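Local coordinates for cell wall surface anchor family protein (Streptococcus agalactiae, PDB 3PHS) that serves as the minor pilin GBS52 of a cell-wall-anchored pilus and mediates adhesion to lung epithelial cells through an IgG-like domain, at residues L49-S54 against Q94-I99; I99-A104 against V114-V119; L15-L20 against A90-L95; G44-L49 against V79-T84. All coordinates share one frame; numbering follows the deposited sequence.

How the contacts relate
Starting from the N terminus, strand 13-21 is rejoined much later by residues 90-95, and contact 3 closes that long loop. Contact 4 closes first: residues 79-84 come back against 44-49, wholly within the span of contact 3. Contact 1 begins where 44-49 leaves off and ends on 94-99, so its segments alternate with those of contact 4 and its second segment overlaps that of contact 3. Contact 2 follows in series as a hairpin, sharing Ile99 with contact 1. Contacts 4, 1 and 2 link 76-83, 46-52, 98-106 and 109-121 into one antiparallel sheet; contact 3 belongs to the sheet packed against it, through Leu49 and Phe92.

Contact 1. Residues L49-S54 against Q94-I99; sequences LYQLKS and QLPDGI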
loop_
_atom_site.group_PDB
_atom_site.type_symbol
_atom_site.label_atom_id
_atom_site.label_comp_id
_atom_site.label_asym_id
_atom_site.label_seq_id
_atom_site.Cartn_x
_atom_site.Cartn_y
_atom_site.Cartn_z
ATOM N N LEU A 49 -8.865 17.084 -2.313
ATOM C CA LEU A 49 -9.543 17.634 -1.151
ATOM C C LEU A 49 -11.045 17.631 -1.403
ATOM O O LEU A 49 -11.502 18.197 -2.395
ATOM C CB LEU A 49 -9.008 19.047 -0.838
ATOM C CG LEU A 49 -7.755 19.229 0.042
ATOM C CD1 LEU A 49 -8.065 18.959 1.488
ATOM C CD2 LEU A 49 -6.540 18.399 -0.376
ATOM N N TYR A 50 -11.794 16.984 -0.506
ATOM C CA TYR A 50 -13.246 16.821 -0.622
ATOM C C TYR A 50 -13.922 17.740 0.386
ATOM O O TYR A 50 -13.719 17.608 1.592
ATOM C CB TYR A 50 -13.635 15.360 -0.414
ATOM C CG TYR A 50 -13.163 14.512 -1.571
ATOM C CD1 TYR A 50 -11.840 14.064 -1.641
ATOM C CD2 TYR A 50 -14.014 14.239 -2.636
ATOM C CE1 TYR A 50 -11.397 13.308 -2.730
ATOM C CE2 TYR A 50 -13.580 13.494 -3.732
ATOM C CZ TYR A 50 -12.283 13.021 -3.760
ATOM O OH TYR A 50 -11.879 12.313 -4.856
ATOM N N GLN A 51 -14.665 18.715 -0.129
ATOM C CA GLN A 51 -15.392 19.657 0.719
ATOM C C GLN A 51 -16.610 18.957 1.343
ATOM O O GLN A 51 -17.508 18.521 0.622
ATOM C CB GLN A 51 -15.864 20.806 -0.159
ATOM C CG GLN A 51 -16.350 22.048 0.535
ATOM C CD GLN A 51 -16.697 23.071 -0.540
ATOM O OE1 GLN A 51 -15.895 23.940 -0.868
ATOM N NE2 GLN A 51 -17.826 22.889 -1.168
ATOM N N LEU A 52 -16.643 18.857 2.671
ATOM C CA LEU A 52 -17.756 18.170 3.349
ATOM C C LEU A 52 -19.077 18.920 3.187
ATOM O O LEU A 52 -19.093 20.146 3.161
ATOM C CB LEU A 52 -17.467 17.962 4.840
ATOM C CG LEU A 52 -16.744 16.674 5.222
ATOM C CD1 LEU A 52 -15.356 16.597 4.562
ATOM C CD2 LEU A 52 -16.644 16.552 6.732
ATOM N N LYS A 53 -20.158 18.159 3.040
ATOM C CA LYS A 53 -21.513 18.727 3.041
ATOM C C LYS A 53 -22.119 18.713 4.431
ATOM O O LYS A 53 -22.986 19.527 4.734
ATOM C CB LYS A 53 -22.421 17.953 2.082
ATOM C CG LYS A 53 -22.030 18.084 0.621
ATOM C CD LYS A 53 -23.066 17.433 -0.309
ATOM C CE LYS A 53 -23.957 18.466 -0.995
ATOM N NZ LYS A 53 -24.564 19.487 -0.068
ATOM N N SER A 54 -21.639 17.803 5.277
ATOM C CA SER A 54 -22.221 17.545 6.598
ATOM C C SER A 54 -21.123 17.241 7.598
ATOM O O SER A 54 -20.106 16.622 7.235
ATOM C CB SER A 54 -23.200 16.365 6.518
ATOM O OG SER A 54 -23.698 16.018 7.810
ATOM N N GLN A 94 -7.810 29.770 -2.877
ATOM C CA GLN A 94 -9.161 30.311 -2.672
ATOM C C GLN A 94 -10.240 29.267 -2.402
ATOM O O GLN A 94 -11.332 29.299 -2.993
ATOM C CB GLN A 94 -9.535 31.219 -3.833
ATOM C CG GLN A 94 -8.474 32.277 -4.059
ATOM C CD GLN A 94 -9.016 33.507 -4.709
ATOM O OE1 GLN A 94 -8.728 33.767 -5.880
ATOM N NE2 GLN A 94 -9.811 34.279 -3.971
ATOM N N LEU A 95 -9.921 28.321 -1.525
ATOM C CA LEU A 95 -10.909 27.348 -1.085
ATOM C C LEU A 95 -11.920 28.051 -0.180
ATOM O O LEU A 95 -11.511 28.838 0.686
ATOM C CB LEU A 95 -10.223 26.213 -0.317
ATOM C CG LEU A 95 -9.802 24.953 -1.088
ATOM C CD1 LEU A 95 -9.038 25.220 -2.373
ATOM C CD2 LEU A 95 -9.000 24.062 -0.126
ATOM N N PRO A 96 -13.230 27.780 -0.384
ATOM C CA PRO A 96 -14.261 28.302 0.501
ATOM C C PRO A 96 -14.058 27.789 1.907
ATOM O O PRO A 96 -13.571 26.656 2.118
ATOM C CB PRO A 96 -15.548 27.720 -0.077
ATOM C CG PRO A 96 -15.257 27.548 -1.500
ATOM C CD PRO A 96 -13.838 27.042 -1.506
ATOM N N ASP A 97 -14.408 28.643 2.853
ATOM C CA ASP A 97 -14.386 28.303 4.243
ATOM C C ASP A 97 -15.188 27.005 4.421
ATOM O O ASP A 97 -16.272 26.849 3.845
ATOM C CB ASP A 97 -14.972 29.485 5.021
ATOM C CG ASP A 97 -14.754 29.367 6.484
ATOM O OD1 ASP A 97 -15.448 28.533 7.090
ATOM O OD2 ASP A 97 -13.884 30.085 7.030
ATOM N N GLY A 98 -14.628 26.036 5.140
ATOM C CA GLY A 98 -15.280 24.723 5.235
ATOM C C GLY A 98 -14.408 23.659 5.869
ATOM O O GLY A 98 -13.306 23.952 6.330
ATOM N N ILE A 99 -14.922 22.432 5.904
ATOM C CA ILE A 99 -14.177 21.272 6.398
ATOM C C ILE A 99 -13.852 20.420 5.186
ATOM O O ILE A 99 -14.725 20.150 4.381
ATOM C CB ILE A 99 -14.991 20.413 7.439
ATOM C CG1 ILE A 99 -15.512 21.252 8.635
ATOM C CG2 ILE A 99 -14.168 19.203 7.931
ATOM C CD1 ILE A 99 -14.497 22.135 9.240
HETATM O O HOH W 1 -17.396 22.213 4.480
#
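Leu52 and Ile99 form the last link between strands 46-52 and 98-106 at this end of the sheet. Leu52 N donates to Ile99 O over 2.9 Å in an almost straight bond (171° at the hydrogen). Where an antiparallel pair would return a second direct bond, a water sits instead: it donates a hydrogen bond to Leu52 O at 3.0 Å and accepts from Ile99 N at 2.9 Å. Followed outward, the Leu52 side chain stays beside the same carbonyl. Its CB lies 3.5 Å from Ile99 O, CG passes at 4.1 Å from that oxygen, and the CD1 branch folds back to 3.6 Å from Ile99 O. The CD2 branch alone reaches a side chain across the contact, meeting Ile99 CG2 at 3.8 Å. Beyond the pair, Leu60 and Trp64 of helix 60-65 also touch Leu52. Gln51 works on another flank. With CG anti to the backbone N (chi1 -166°), its extended chain crosses the Pro96 ring at about a right angle and sets OE1 3.7 Å from Pro96 CG. That oxygen accepts a hydrogen bond from Gln78 NE2 of strand 76-83, which probably helps hold the amide against the proline. With one direct bond and one water bridge at the Leu52-Ile99 pair, the strands are beginning to part here, and solvent takes over part of the sheet's hydrogen bonding.

Contact 2. Residues I99-A104 against V114-V119; sequences IYYGLA and VSAFLV
Phe117 holds CG between its backbone N and carbonyl carbon (chi1 49°), which swings the ring back over Gly102. Gly102 CA lies 4.0 Å from the ring centroid and 24° off its normal, a CH-pi contact over the face; with no side chain on Gly102, the ring rests directly on the backbone. Tyr101 is turned the other way, CG opposite the backbone N at chi1 176°, and its phenol runs alongside the neighbouring strand until CZ is 3.5 Å from Ala116 CB. Leu118 CD2 meets the edge of that ring and packs 3.8 Å from Tyr101 CB. These residues belong to the beta hairpin of strands 98-106 and 109-121 at one border of a four-stranded antiparallel sheet of the N-terminal, Ig-like domain. Tyr100 with Val119 and Gly102 with Phe117 are its hydrogen-bonded pairs, two bonds each, the shortest being Val119 N to Tyr100 O at 2.7 Å. Past Ala116 the strands separate and a water bridges them, accepting from Ala104 N at 2.9 Å and probably donating to Val114 O at 2.7 Å. Ala104 CB touches Val114 CG2 at 3.7 Å. The Tyr101 hydroxyl is hydrogen-bonded to Asn65 OD1, and Leu61 of helix 60-65 packs on the same side chain.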
loop_
_atom_site.group_PDB
_atom_site.type_symbol
_atom_site.label_atom_id
_atom_site.label_comp_id
_atom_site.label_asym_id
_atom_site.label_seq_id
_atom_site.Cartn_x
_atom_site.Cartn_y
_atom_site.Cartn_z
ATOM N N ILE A 99 -14.922 22.432 5.904
ATOM C CA ILE A 99 -14.177 21.272 6.398
ATOM C C ILE A 99 -13.852 20.420 5.186
ATOM O O ILE A 99 -14.725 20.150 4.381
ATOM C CB ILE A 99 -14.991 20.413 7.439
ATOM C CG1 ILE A 99 -15.512 21.252 8.635
ATOM C CG2 ILE A 99 -14.168 19.203 7.931
ATOM C CD1 ILE A 99 -14.497 22.135 9.240
ATOM N N TYR A 100 -12.591 20.018 5.056
ATOM C CA TYR A 100 -12.138 19.248 3.910
ATOM C C TYR A 100 -11.461 17.961 4.355
ATOM O O TYR A 100 -10.697 17.948 5.317
ATOM C CB TYR A 100 -11.128 20.035 3.076
ATOM C CG TYR A 100 -11.719 21.261 2.431
ATOM C CD1 TYR A 100 -11.926 22.435 3.178
ATOM C CD2 TYR A 100 -12.115 21.235 1.083
ATOM C CE1 TYR A 100 -12.506 23.584 2.568
ATOM C CE2 TYR A 100 -12.692 22.366 0.476
ATOM C CZ TYR A 100 -12.886 23.520 1.227
ATOM O OH TYR A 100 -13.467 24.620 0.616
ATOM N N TYR A 101 -11.758 16.896 3.627
ATOM C CA TYR A 101 -11.067 15.636 3.772
ATOM C C TYR A 101 -10.068 15.548 2.640
ATOM O O TYR A 101 -10.449 15.623 1.471
ATOM C CB TYR A 101 -12.066 14.493 3.663
ATOM C CG TYR A 101 -11.469 13.104 3.692
ATOM C CD1 TYR A 101 -10.996 12.548 4.888
ATOM C CD2 TYR A 101 -11.404 12.335 2.526
ATOM C CE1 TYR A 101 -10.469 11.257 4.908
ATOM C CE2 TYR A 101 -10.874 11.042 2.539
ATOM C CZ TYR A 101 -10.421 10.520 3.738
ATOM O OH TYR A 101 -9.913 9.244 3.753
ATOM N N GLY A 102 -8.804 15.348 2.995
ATOM C CA GLY A 102 -7.714 15.273 2.030
ATOM C C GLY A 102 -7.033 13.916 2.040
ATOM O O GLY A 102 -6.881 13.303 3.086
ATOM N N LEU A 103 -6.623 13.458 0.861
ATOM C CA LEU A 103 -5.894 12.191 0.743
ATOM C C LEU A 103 -4.993 12.258 -0.469
ATOM O O LEU A 103 -5.216 13.075 -1.359
ATOM C CB LEU A 103 -6.872 11.012 0.599
ATOM C CG LEU A 103 -7.517 10.728 -0.759
ATOM C CD1 LEU A 103 -8.232 9.396 -0.731
ATOM C CD2 LEU A 103 -8.498 11.826 -1.114
ATOM N N ALA A 104 -3.966 11.418 -0.500
ATOM C CA ALA A 104 -3.197 11.239 -1.721
ATOM C C ALA A 104 -3.795 10.087 -2.518
ATOM O O ALA A 104 -4.217 9.061 -1.949
ATOM C CB ALA A 104 -1.729 10.948 -1.408
ATOM N N VAL A 114 -0.011 7.431 2.663
ATOM C CA VAL A 114 -0.269 8.768 3.142
ATOM C C VAL A 114 -1.533 8.715 4.006
ATOM O O VAL A 114 -2.591 8.286 3.541
ATOM C CB VAL A 114 -0.474 9.742 1.961
ATOM C CG1 VAL A 114 -0.720 11.186 2.479
ATOM C CG2 VAL A 114 0.760 9.704 1.046
ATOM N N SER A 115 -1.417 9.145 5.259
ATOM C CA SER A 115 -2.568 9.180 6.138
ATOM C C SER A 115 -3.487 10.303 5.687
ATOM O O SER A 115 -3.053 11.455 5.562
ATOM C CB SER A 115 -2.136 9.387 7.590
ATOM O OG SER A 115 -1.495 8.217 8.084
ATOM N N ALA A 116 -4.747 9.956 5.409
ATOM C CA ALA A 116 -5.749 10.955 5.067
ATOM C C ALA A 116 -6.054 11.826 6.295
ATOM O O ALA A 116 -5.812 11.420 7.445
ATOM C CB ALA A 116 -7.015 10.286 4.572
ATOM N N PHE A 117 -6.604 13.017 6.057
ATOM C CA PHE A 117 -6.750 13.981 7.150
ATOM C C PHE A 117 -7.988 14.846 6.945
ATOM O O PHE A 117 -8.491 14.978 5.823
ATOM C CB PHE A 117 -5.511 14.896 7.229
ATOM C CG PHE A 117 -5.117 15.477 5.911
ATOM C CD1 PHE A 117 -4.198 14.813 5.093
ATOM C CD2 PHE A 117 -5.708 16.656 5.454
ATOM C CE1 PHE A 117 -3.871 15.319 3.846
ATOM C CE2 PHE A 117 -5.371 17.180 4.219
ATOM C CZ PHE A 117 -4.454 16.514 3.412
ATOM N N LEU A 118 -8.444 15.465 8.022
ATOM C CA LEU A 118 -9.450 16.511 7.900
ATOM C C LEU A 118 -8.774 17.863 8.091
ATOM O O LEU A 118 -7.887 18.001 8.931
ATOM C CB LEU A 118 -10.563 16.314 8.930
ATOM C CG LEU A 118 -11.519 15.171 8.642
ATOM C CD1 LEU A 118 -12.403 14.943 9.862
ATOM C CD2 LEU A 118 -12.362 15.459 7.362
ATOM N N VAL A 119 -9.174 18.857 7.304
ATOM C CA VAL A 119 -8.696 20.241 7.524
ATOM C C VAL A 119 -9.911 21.102 7.920
ATOM O O VAL A 119 -10.890 21.167 7.186
ATOM C CB VAL A 119 -8.071 20.890 6.262
ATOM C CG1 VAL A 119 -7.301 22.174 6.661
ATOM C CG2 VAL A 119 -7.158 19.928 5.491
HETATM O O HOH W 2 -3.884 9.117 1.270
#

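Contact 3. Residues L15-L20 against A90-L95; sequences LTIVHL and ATFNQL
Ile17 and Phe92 make the tightest side-chain contact here: Ile17 CG1 reaches Phe92 CE2 at 3.6 Å, the two groups meeting at a slant. Nearer its root, Phe92 meets Leu15, with the two CB atoms 3.9 Å apart. The ring also turns its edge to the Leu15 carbonyl, so that Leu15 O lies in the ring plane, 3.8 Å from Phe92 CD2. Leu15 carries its CG opposite the backbone N (chi1 171°), which carries CD2 out from the strand, on the core side, to Leu95 CD2 at 4.0 Å. Ile17 CB stands 4.1 Å from Ala90 CB on the same face. Beneath these groups run two hydrogen-bonded pairs of an antiparallel ladder, Leu15 with Phe92 and Ile17 with Ala90, each closed by two bonds; Phe92 N to Leu15 O measures 2.8 Å. Leu15, Ile17, Ala90 and Phe92 point into the core between the two sheets of an Ig-like beta sandwich, while Thr16 and Thr91 occupy the outer face. Across the core, Phe92 packs on Leu49, Phe80 and Ala82, and Ile17 and Ala90 on Tyr47. Strand 125-127 runs parallel to 13-21, and its Ile127 touches Leu15 and Ile17. At Gln94, whose backbone is left-handed (phi 53°, psi 45°), the chain turns a corner, and its N-H is held by Gln14 OE1; Leu95, just beyond, faces back toward Leu15.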
loop_
_atom_site.group_PDB
_atom_site.type_symbol
_atom_site.label_atom_id
_atom_site.label_comp_id
_atom_site.label_asym_id
_atom_site.label_seq_id
_atom_site.Cartn_x
_atom_site.Cartn_y
_atom_site.Cartn_z
ATOM N N LEU A 15 -4.655 26.794 1.124
ATOM C CA LEU A 15 -4.199 25.570 1.774
ATOM C C LEU A 15 -3.003 25.041 1.012
ATOM O O LEU A 15 -3.041 24.968 -0.219
ATOM C CB LEU A 15 -5.320 24.527 1.765
ATOM C CG LEU A 15 -4.958 23.117 2.223
ATOM C CD1 LEU A 15 -4.525 23.100 3.693
ATOM C CD2 LEU A 15 -6.133 22.153 2.001
ATOM N N THR A 16 -1.952 24.662 1.747
ATOM C CA THR A 16 -0.732 24.123 1.141
ATOM C C THR A 16 -0.471 22.787 1.784
ATOM O O THR A 16 -0.396 22.710 2.995
ATOM C CB THR A 16 0.500 25.041 1.389
ATOM O OG1 THR A 16 0.259 26.341 0.823
ATOM C CG2 THR A 16 1.778 24.446 0.749
ATOM N N ILE A 17 -0.361 21.734 0.971
ATOM C CA ILE A 17 -0.045 20.399 1.481
ATOM C C ILE A 17 1.412 20.187 1.162
ATOM O O ILE A 17 1.801 20.308 0.005
ATOM C CB ILE A 17 -0.887 19.282 0.756
ATOM C CG1 ILE A 17 -2.413 19.491 0.878
ATOM C CG2 ILE A 17 -0.483 17.883 1.216
ATOM C CD1 ILE A 17 -2.899 20.106 2.087
ATOM N N VAL A 18 2.223 19.877 2.175
ATOM C CA VAL A 18 3.665 19.702 1.970
ATOM C C VAL A 18 4.005 18.238 2.157
ATOM O O VAL A 18 3.895 17.697 3.263
ATOM C CB VAL A 18 4.511 20.594 2.933
ATOM C CG1 VAL A 18 6.001 20.625 2.526
ATOM C CG2 VAL A 18 3.976 22.028 2.953
ATOM N N HIS A 19 4.412 17.593 1.063
ATOM C CA HIS A 19 4.698 16.163 1.075
ATOM C C HIS A 19 6.206 15.904 1.227
ATOM O O HIS A 19 6.955 16.074 0.272
ATOM C CB HIS A 19 4.165 15.532 -0.229
ATOM C CG HIS A 19 4.260 14.038 -0.261
ATOM N ND1 HIS A 19 3.152 13.217 -0.246
ATOM C CD2 HIS A 19 5.337 13.214 -0.324
ATOM C CE1 HIS A 19 3.540 11.953 -0.264
ATOM N NE2 HIS A 19 4.860 11.922 -0.319
ATOM N N LEU A 20 6.633 15.511 2.433
ATOM C CA LEU A 20 8.051 15.280 2.759
ATOM C C LEU A 20 8.259 13.854 3.218
ATOM O O LEU A 20 7.492 13.339 4.041
ATOM C CB LEU A 20 8.528 16.225 3.880
ATOM C CG LEU A 20 8.314 17.725 3.619
ATOM C CD1 LEU A 20 8.751 18.573 4.819
ATOM C CD2 LEU A 20 9.066 18.139 2.346
ATOM N N ALA A 90 1.587 20.872 -2.744
ATOM C CA ALA A 90 0.349 20.807 -3.523
ATOM C C ALA A 90 -0.508 21.965 -3.032
ATOM O O ALA A 90 -0.937 21.980 -1.874
ATOM C CB ALA A 90 -0.362 19.459 -3.307
ATOM N N THR A 91 -0.698 22.962 -3.898
ATOM C CA THR A 91 -1.312 24.234 -3.484
ATOM C C THR A 91 -2.784 24.298 -3.857
ATOM O O THR A 91 -3.179 23.913 -4.969
ATOM C CB THR A 91 -0.564 25.454 -4.089
ATOM O OG1 THR A 91 -0.571 25.376 -5.515
ATOM C CG2 THR A 91 0.893 25.518 -3.600
ATOM N N PHE A 92 -3.588 24.770 -2.912
ATOM C CA PHE A 92 -5.037 24.883 -3.068
ATOM C C PHE A 92 -5.417 26.324 -2.818
ATOM O O PHE A 92 -5.317 26.811 -1.690
ATOM C CB PHE A 92 -5.757 23.952 -2.089
ATOM C CG PHE A 92 -5.508 22.498 -2.378
ATOM C CD1 PHE A 92 -6.380 21.781 -3.200
ATOM C CD2 PHE A 92 -4.370 21.871 -1.888
ATOM C CE1 PHE A 92 -6.134 20.418 -3.506
ATOM C CE2 PHE A 92 -4.107 20.516 -2.183
ATOM C CZ PHE A 92 -4.984 19.796 -2.991
ATOM N N ASN A 93 -5.832 27.000 -3.881
ATOM C CA ASN A 93 -6.078 28.437 -3.836
ATOM C C ASN A 93 -7.537 28.817 -3.757
ATOM O O ASN A 93 -8.395 28.244 -4.454
ATOM C CB ASN A 93 -5.419 29.099 -5.040
ATOM C CG ASN A 93 -3.931 28.911 -5.034
ATOM O OD1 ASN A 93 -3.371 28.226 -5.896
ATOM N ND2 ASN A 93 -3.284 29.454 -4.027
ATOM N N GLN A 94 -7.810 29.770 -2.877
ATOM C CA GLN A 94 -9.161 30.311 -2.672
ATOM C C GLN A 94 -10.240 29.267 -2.402
ATOM O O GLN A 94 -11.332 29.299 -2.993
ATOM C CB GLN A 94 -9.535 31.219 -3.833
ATOM C CG GLN A 94 -8.474 32.277 -4.059
ATOM C CD GLN A 94 -9.016 33.507 -4.709
ATOM O OE1 GLN A 94 -8.728 33.767 -5.880
ATOM N NE2 GLN A 94 -9.811 34.279 -3.971
ATOM N N LEU A 95 -9.921 28.321 -1.525
ATOM C CA LEU A 95 -10.909 27.348 -1.085
ATOM C C LEU A 95 -11.920 28.051 -0.180
ATOM O O LEU A 95 -11.511 28.838 0.686
ATOM C CB LEU A 95 -10.223 26.213 -0.317
ATOM C CG LEU A 95 -9.802 24.953 -1.088
ATOM C CD1 LEU A 95 -9.038 25.220 -2.373
ATOM C CD2 LEU A 95 -9.000 24.062 -0.126
#

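Contact 4. Residues G44-L49 against V79-T84; sequences GVLYQL and VFEATT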
loop_
_atom_site.group_PDB
_atom_site.type_symbol
_atom_site.label_atom_id
_atom_site.label_comp_id
_atom_site.label_asym_id
_atom_site.label_seq_id
_atom_site.Cartn_x
_atom_site.Cartn_y
_atom_site.Cartn_z
ATOM N N GLY A 44 5.064 15.515 -7.822
ATOM C CA GLY A 44 4.187 14.651 -8.635
ATOM C C GLY A 44 3.140 13.846 -7.880
ATOM O O GLY A 44 2.448 13.004 -8.477
ATOM N N VAL A 45 3.004 14.089 -6.576
ATOM C CA VAL A 45 2.002 13.388 -5.770
ATOM C C VAL A 45 0.668 14.109 -5.907
ATOM O O VAL A 45 0.582 15.341 -5.716
ATOM C CB VAL A 45 2.401 13.244 -4.251
ATOM C CG1 VAL A 45 1.313 12.491 -3.442
ATOM C CG2 VAL A 45 3.748 12.517 -4.094
ATOM N N LEU A 46 -0.358 13.341 -6.277
ATOM C CA LEU A 46 -1.699 13.882 -6.461
ATOM C C LEU A 46 -2.470 13.896 -5.157
ATOM O O LEU A 46 -2.714 12.840 -4.564
ATOM C CB LEU A 46 -2.451 13.065 -7.527
ATOM C CG LEU A 46 -3.898 13.439 -7.840
ATOM C CD1 LEU A 46 -4.050 14.941 -8.080
ATOM C CD2 LEU A 46 -4.313 12.650 -9.075
ATOM N N TYR A 47 -2.827 15.103 -4.711
ATOM C CA TYR A 47 -3.713 15.294 -3.551
ATOM C C TYR A 47 -5.113 15.710 -3.999
ATOM O O TYR A 47 -5.276 16.511 -4.936
ATOM C CB TYR A 47 -3.123 16.336 -2.568
ATOM C CG TYR A 47 -2.086 15.715 -1.666
ATOM C CD1 TYR A 47 -0.737 15.689 -2.030
ATOM C CD2 TYR A 47 -2.458 15.094 -0.476
ATOM C CE1 TYR A 47 0.213 15.089 -1.204
ATOM C CE2 TYR A 47 -1.506 14.469 0.345
ATOM C CZ TYR A 47 -0.178 14.483 -0.026
ATOM O OH TYR A 47 0.755 13.875 0.796
ATOM N N GLN A 48 -6.117 15.128 -3.358
ATOM C CA GLN A 48 -7.483 15.563 -3.562
ATOM C C GLN A 48 -8.073 16.014 -2.244
ATOM O O GLN A 48 -7.845 15.387 -1.213
ATOM C CB GLN A 48 -8.315 14.446 -4.178
ATOM C CG GLN A 48 -7.803 14.123 -5.540
ATOM C CD GLN A 48 -8.561 13.038 -6.241
ATOM O OE1 GLN A 48 -8.415 12.884 -7.462
ATOM N NE2 GLN A 48 -9.362 12.277 -5.506
ATOM N N LEU A 49 -8.865 17.084 -2.313
ATOM C CA LEU A 49 -9.543 17.634 -1.151
ATOM C C LEU A 49 -11.045 17.631 -1.403
ATOM O O LEU A 49 -11.502 18.197 -2.395
ATOM C CB LEU A 49 -9.008 19.047 -0.838
ATOM C CG LEU A 49 -7.755 19.229 0.042
ATOM C CD1 LEU A 49 -8.065 18.959 1.488
ATOM C CD2 LEU A 49 -6.540 18.399 -0.376
ATOM N N VAL A 79 -14.927 19.380 -5.093
ATOM C CA VAL A 79 -13.709 18.569 -5.026
ATOM C C VAL A 79 -12.578 19.379 -5.676
ATOM O O VAL A 79 -12.783 20.033 -6.706
ATOM C CB VAL A 79 -13.889 17.209 -5.762
ATOM C CG1 VAL A 79 -12.606 16.357 -5.708
ATOM C CG2 VAL A 79 -15.086 16.428 -5.196
ATOM N N PHE A 80 -11.395 19.352 -5.065
ATOM C CA PHE A 80 -10.252 20.107 -5.572
ATOM C C PHE A 80 -9.075 19.161 -5.681
ATOM O O PHE A 80 -8.951 18.266 -4.854
ATOM C CB PHE A 80 -9.874 21.220 -4.604
ATOM C CG PHE A 80 -10.977 22.225 -4.368
ATOM C CD1 PHE A 80 -12.020 21.931 -3.498
ATOM C CD2 PHE A 80 -10.943 23.463 -4.997
ATOM C CE1 PHE A 80 -13.058 22.860 -3.277
ATOM C CE2 PHE A 80 -11.968 24.403 -4.767
ATOM C CZ PHE A 80 -13.025 24.080 -3.913
ATOM N N GLU A 81 -8.226 19.364 -6.683
ATOM C CA GLU A 81 -6.998 18.556 -6.821
ATOM C C GLU A 81 -5.776 19.441 -7.007
ATOM O O GLU A 81 -5.857 20.545 -7.605
ATOM C CB GLU A 81 -7.084 17.528 -7.975
ATOM C CG GLU A 81 -7.113 18.106 -9.402
ATOM C CD GLU A 81 -6.169 17.405 -10.432
ATOM O OE1 GLU A 81 -6.308 16.151 -10.626
ATOM O OE2 GLU A 81 -5.316 18.132 -11.077
ATOM N N ALA A 82 -4.633 18.954 -6.531
ATOM C CA ALA A 82 -3.359 19.602 -6.819
ATOM C C ALA A 82 -2.265 18.579 -6.762
ATOM O O ALA A 82 -2.324 17.633 -5.966
ATOM C CB ALA A 82 -3.051 20.770 -5.831
ATOM N N THR A 83 -1.276 18.783 -7.609
ATOM C CA THR A 83 -0.099 17.919 -7.650
ATOM C C THR A 83 1.080 18.610 -6.979
ATOM O O THR A 83 1.379 19.770 -7.282
ATOM C CB THR A 83 0.250 17.611 -9.112
ATOM O OG1 THR A 83 -0.864 16.950 -9.726
ATOM C CG2 THR A 83 1.483 16.744 -9.203
ATOM N N THR A 84 1.777 17.906 -6.095
ATOM C CA THR A 84 2.968 18.498 -5.457
ATOM C C THR A 84 4.013 18.966 -6.468
ATOM O O THR A 84 4.288 18.299 -7.466
ATOM C CB THR A 84 3.625 17.556 -4.434
ATOM O OG1 THR A 84 4.041 16.359 -5.113
ATOM C CG2 THR A 84 2.632 17.221 -3.299
#
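Thr84 and Val45 bring a side chain into the hydrogen bonding at one end of this pairing. With Thr84 OG1 set between its own backbone N and carbonyl carbon (chi1 61°), that hydroxyl accepts from Val45 N at 2.9 Å and is also hydrogen-bonded to Ile42 O, while Thr84 N donates to Val45 O. Gly44 N reaches Thr84 O at 2.9 Å from above the carbonyl plane, 36° out of it. Farther along, Tyr47 with Ala82 and Leu49 with Phe80 are regular hydrogen-bonded pairs, two bonds each. CA-H...O contacts fill the gaps, for instance Glu81 CA to Tyr47 O at 3.3 Å. All this ties strand 46-52 to 76-83, an outermost strand in the four-stranded antiparallel sheet of the N-terminal, Ig-like domain. Van der Waals contacts differ on the two faces. Toward the sandwich core, Thr84 CG2 touches the edge of the Tyr47 ring, 3.8 Å from CE1, and Phe80 turns its own ring edge to Leu49 O, with CD1 3.9 Å away. On the outer face Leu46 CD1 lies 3.6 Å from Glu81 OE1, and Thr83 CG2 packs 3.5 Å from Gly44 CA. The hydroxyl of Tyr47 is hydrogen-bonded to His19 ND1 of strand 13-21, in the opposing sheet.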